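Local coordinates for peptidoglycan-N-acetylmuramic acid deacetylase PdaA (PDB 1W17), which removes the acetyl group from N-acetylmuramic acid residues of peptidoglycan, a step toward the muramic delta-lactam of the spore cortex, at residues 158-163 against 180-185. Numbering follows the deposited sequence.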
ATOM      1  N   ASP A 158      -2.557  -9.691 -11.024  1.00 18.82           N
ATOM      2  CA  ASP A 158      -2.259  -8.290 -11.234  1.00 18.96           C
ATOM      3  C   ASP A 158      -0.815  -8.052 -11.632  1.00 21.36           C
ATOM      4  O   ASP A 158       0.027  -8.947 -11.572  1.00 24.90           O
ATOM      5  CB  ASP A 158      -2.476  -7.517  -9.925  1.00 19.52           C
ATOM      6  CG  ASP A 158      -3.936  -7.339  -9.585  1.00 16.83           C
ATOM      7  OD1 ASP A 158      -4.611  -6.649 -10.369  1.00 22.83           O
ATOM      8  OD2 ASP A 158      -4.404  -7.862  -8.547  1.00 18.47           O
ATOM      9  N   ASN A 159      -0.540  -6.817 -12.025  1.00 20.03           N
ATOM     10  CA  ASN A 159       0.819  -6.413 -12.294  1.00 21.05           C
ATOM     11  C   ASN A 159       1.513  -6.609 -10.945  1.00 21.28           C
ATOM     12  O   ASN A 159       0.871  -6.531  -9.883  1.00 20.09           O
ATOM     13  CB  ASN A 159       0.841  -4.957 -12.710  1.00 18.73           C
ATOM     14  CG  ASN A 159       0.323  -4.777 -14.101  1.00 22.97           C
ATOM     15  OD1 ASN A 159       0.635  -5.589 -14.979  1.00 20.67           O
ATOM     16  ND2 ASN A 159      -0.474  -3.734 -14.324  1.00 20.55           N
ATOM     17  N   LEU A 160       2.812  -6.855 -10.983  1.00 20.52           N
ATOM     18  CA  LEU A 160       3.576  -7.130  -9.775  1.00 21.45           C
ATOM     19  C   LEU A 160       4.007  -5.928  -8.931  1.00 20.96           C
ATOM     20  O   LEU A 160       4.861  -5.151  -9.360  1.00 18.65           O
ATOM     21  CB  LEU A 160       4.812  -7.930 -10.166  1.00 24.21           C
ATOM     22  CG  LEU A 160       4.605  -9.405 -10.510  1.00 28.26           C
ATOM     23  CD1 LEU A 160       3.562  -9.582 -11.601  1.00 29.37           C
ATOM     24  CD2 LEU A 160       5.946  -9.975 -10.985  1.00 28.46           C
ATOM     25  N   TYR A 161       3.415  -5.795  -7.743  1.00 21.65           N
ATOM     26  CA  TYR A 161       3.740  -4.715  -6.796  1.00 21.13           C
ATOM     27  C   TYR A 161       4.102  -5.351  -5.472  1.00 21.00           C
ATOM     28  O   TYR A 161       3.464  -6.285  -5.025  1.00 20.06           O
ATOM     29  CB  TYR A 161       2.550  -3.780  -6.567  1.00 17.56           C
ATOM     30  CG  TYR A 161       2.116  -3.065  -7.822  1.00 20.63           C
ATOM     31  CD1 TYR A 161       2.935  -2.105  -8.422  1.00 17.99           C
ATOM     32  CD2 TYR A 161       0.903  -3.385  -8.440  1.00 20.21           C
ATOM     33  CE1 TYR A 161       2.552  -1.491  -9.624  1.00 19.42           C
ATOM     34  CE2 TYR A 161       0.510  -2.777  -9.611  1.00 20.35           C
ATOM     35  CZ  TYR A 161       1.329  -1.836 -10.208  1.00 21.98           C
ATOM     36  OH  TYR A 161       0.899  -1.244 -11.381  1.00 22.21           O
ATOM     37  N   LEU A 162       5.109  -4.802  -4.821  1.00 21.73           N
ATOM     38  CA  LEU A 162       5.560  -5.345  -3.562  1.00 21.63           C
ATOM     39  C   LEU A 162       5.713  -4.268  -2.510  1.00 20.40           C
ATOM     40  O   LEU A 162       6.197  -3.174  -2.810  1.00 23.84           O
ATOM     41  CB  LEU A 162       6.931  -6.009  -3.763  1.00 21.18           C
ATOM     42  CG  LEU A 162       7.804  -6.092  -2.501  1.00 23.87           C
ATOM     43  CD1 LEU A 162       7.293  -7.240  -1.640  1.00 26.25           C
ATOM     44  CD2 LEU A 162       9.288  -6.318  -2.868  1.00 22.65           C
ATOM     45  N   ARG A 163       5.269  -4.547  -1.294  1.00 19.33           N
ATOM     46  CA  ARG A 163       5.529  -3.608  -0.206  1.00 20.14           C
ATOM     47  C   ARG A 163       6.360  -4.417   0.831  1.00 19.73           C
ATOM     48  O   ARG A 163       5.905  -5.433   1.353  1.00 18.81           O
ATOM     49  CB  ARG A 163       4.254  -3.066   0.424  1.00 20.53           C
ATOM     50  CG  ARG A 163       4.604  -2.042   1.520  1.00 22.73           C
ATOM     51  CD  ARG A 163       3.433  -1.176   1.914  1.00 21.07           C
ATOM     52  NE  ARG A 163       3.155  -0.147   0.912  1.00 22.57           N
ATOM     53  CZ  ARG A 163       1.958   0.383   0.707  1.00 17.22           C
ATOM     54  NH1 ARG A 163       0.912  -0.030   1.428  1.00 19.96           N
ATOM     55  NH2 ARG A 163       1.807   1.342  -0.190  1.00 16.89           N
ATOM     56  N   LEU A 180      13.036  -9.880 -10.227  1.00 32.56           N
ATOM     57  CA  LEU A 180      11.908 -10.808 -10.233  1.00 30.69           C
ATOM     58  C   LEU A 180      10.657 -10.176 -10.841  1.00 29.55           C
ATOM     59  O   LEU A 180       9.594 -10.792 -10.855  1.00 31.24           O
ATOM     60  CB  LEU A 180      11.602 -11.277  -8.812  1.00 30.02           C
ATOM     61  CG  LEU A 180      12.625 -12.255  -8.239  1.00 31.44           C
ATOM     62  CD1 LEU A 180      12.410 -12.425  -6.758  1.00 29.94           C
ATOM     63  CD2 LEU A 180      12.482 -13.593  -8.962  1.00 35.42           C
ATOM     64  N   GLY A 181      10.782  -8.941 -11.313  1.00 28.27           N
ATOM     65  CA  GLY A 181       9.658  -8.262 -11.946  1.00 28.66           C
ATOM     66  C   GLY A 181       8.771  -7.388 -11.074  1.00 27.57           C
ATOM     67  O   GLY A 181       7.739  -6.896 -11.530  1.00 28.78           O
ATOM     68  N   TYR A 182       9.163  -7.169  -9.828  1.00 24.50           N
ATOM     69  CA  TYR A 182       8.348  -6.346  -8.945  1.00 24.20           C
ATOM     70  C   TYR A 182       8.684  -4.873  -8.898  1.00 24.04           C
ATOM     71  O   TYR A 182       9.834  -4.456  -9.002  1.00 23.66           O
ATOM     72  CB  TYR A 182       8.398  -6.876  -7.510  1.00 21.54           C
ATOM     73  CG  TYR A 182       7.626  -8.143  -7.295  1.00 24.15           C
ATOM     74  CD1 TYR A 182       8.206  -9.389  -7.549  1.00 23.29           C
ATOM     75  CD2 TYR A 182       6.291  -8.102  -6.860  1.00 20.85           C
ATOM     76  CE1 TYR A 182       7.473 -10.577  -7.375  1.00 21.83           C
ATOM     77  CE2 TYR A 182       5.555  -9.290  -6.682  1.00 20.91           C
ATOM     78  CZ  TYR A 182       6.159 -10.517  -6.949  1.00 22.81           C
ATOM     79  OH  TYR A 182       5.440 -11.692  -6.821  1.00 26.10           O
ATOM     80  N   GLN A 183       7.637  -4.086  -8.724  1.00 24.53           N
ATOM     81  CA  GLN A 183       7.744  -2.646  -8.582  1.00 24.94           C
ATOM     82  C   GLN A 183       7.564  -2.486  -7.068  1.00 23.05           C
ATOM     83  O   GLN A 183       6.547  -2.927  -6.552  1.00 22.59           O
ATOM     84  CB  GLN A 183       6.562  -2.020  -9.310  1.00 28.66           C
ATOM     85  CG  GLN A 183       6.662  -0.568  -9.606  1.00 34.44           C
ATOM     86  CD  GLN A 183       7.744  -0.260 -10.608  1.00 32.90           C
ATOM     87  OE1 GLN A 183       7.908  -0.959 -11.610  1.00 37.20           O
ATOM     88  NE2 GLN A 183       8.485   0.794 -10.348  1.00 36.08           N
ATOM     89  N   THR A 184       8.519  -1.888  -6.356  1.00 19.09           N
ATOM     90  CA  THR A 184       8.370  -1.727  -4.914  1.00 20.89           C
ATOM     91  C   THR A 184       7.646  -0.435  -4.597  1.00 21.03           C
ATOM     92  O   THR A 184       8.069   0.661  -4.992  1.00 21.19           O
ATOM     93  CB  THR A 184       9.724  -1.763  -4.192  1.00 21.74           C
ATOM     94  OG1 THR A 184      10.250  -3.092  -4.282  1.00 23.07           O
ATOM     95  CG2 THR A 184       9.564  -1.383  -2.708  1.00 24.08           C
ATOM     96  N   VAL A 185       6.547  -0.570  -3.872  1.00 19.01           N
ATOM     97  CA  VAL A 185       5.730   0.583  -3.538  1.00 19.12           C
ATOM     98  C   VAL A 185       5.792   1.027  -2.072  1.00 19.62           C
ATOM     99  O   VAL A 185       5.345   0.309  -1.181  1.00 19.00           O
ATOM    100  CB  VAL A 185       4.259   0.270  -3.879  1.00 18.63           C
ATOM    101  CG1 VAL A 185       3.372   1.498  -3.670  1.00 19.66           C
ATOM    102  CG2 VAL A 185       4.171  -0.252  -5.316  1.00 19.33           C
TER
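Three backbone hydrogen bonds join L160 and L162 to Q183 and V185, alternating in direction as parallel strands require: Q183 N donates to L160 O, L162 N to Q183 O, and V185 N to L162 O, the last at 2.8 Å. A fourth bond extends the pairing through a side chain, from R163 NE to V185 O at 3.1 Å. V185 O lies close to the guanidinium plane, and the bond is fairly straight, with 162° at the hydrogen. An extended start to the arginine side chain (chi1 -178°, CG trans to the backbone N), followed by a bend at chi3, carries it past V185 O before its guanidinium turns NH2 to V185 CG1.

L160 CB sits over one face of the Y182 ring in a CH-pi contact, 3.9 Å from the centroid and displaced toward the rim, while its CD2 reaches back to the carbonyls of L180 and G181. L162 CB touches the same ring at CD2. Beyond it, L162 lies alongside T184, the two side chains pointing the same way. From the other face of the sheet, Y161 lays CD1 against Q183 CB and V185 CG2, 3.8 Å from the latter.

Both segments belong to the NodB homology region. The connection between the parallel strands includes strand 168-169, paired in a different sheet with 29-30, and helix 171-179, which ends in a Schellman motif at G181. Strand 183-185 then takes the middle place in a three-stranded parallel sheet, between 161-162 and 57-58.

L143 of helix 136-154 packs on L162 and Y182, and helix 249-257 packs against Y161, whose hydroxyl is hydrogen-bonded to D250. R163 NH1 forms a salt bridge with D73, the probable proton acceptor; NH2 bonds to F186 O and T71 OG1, and R163 O is hydrogen-bonded to ND1 of the metal ligand H124.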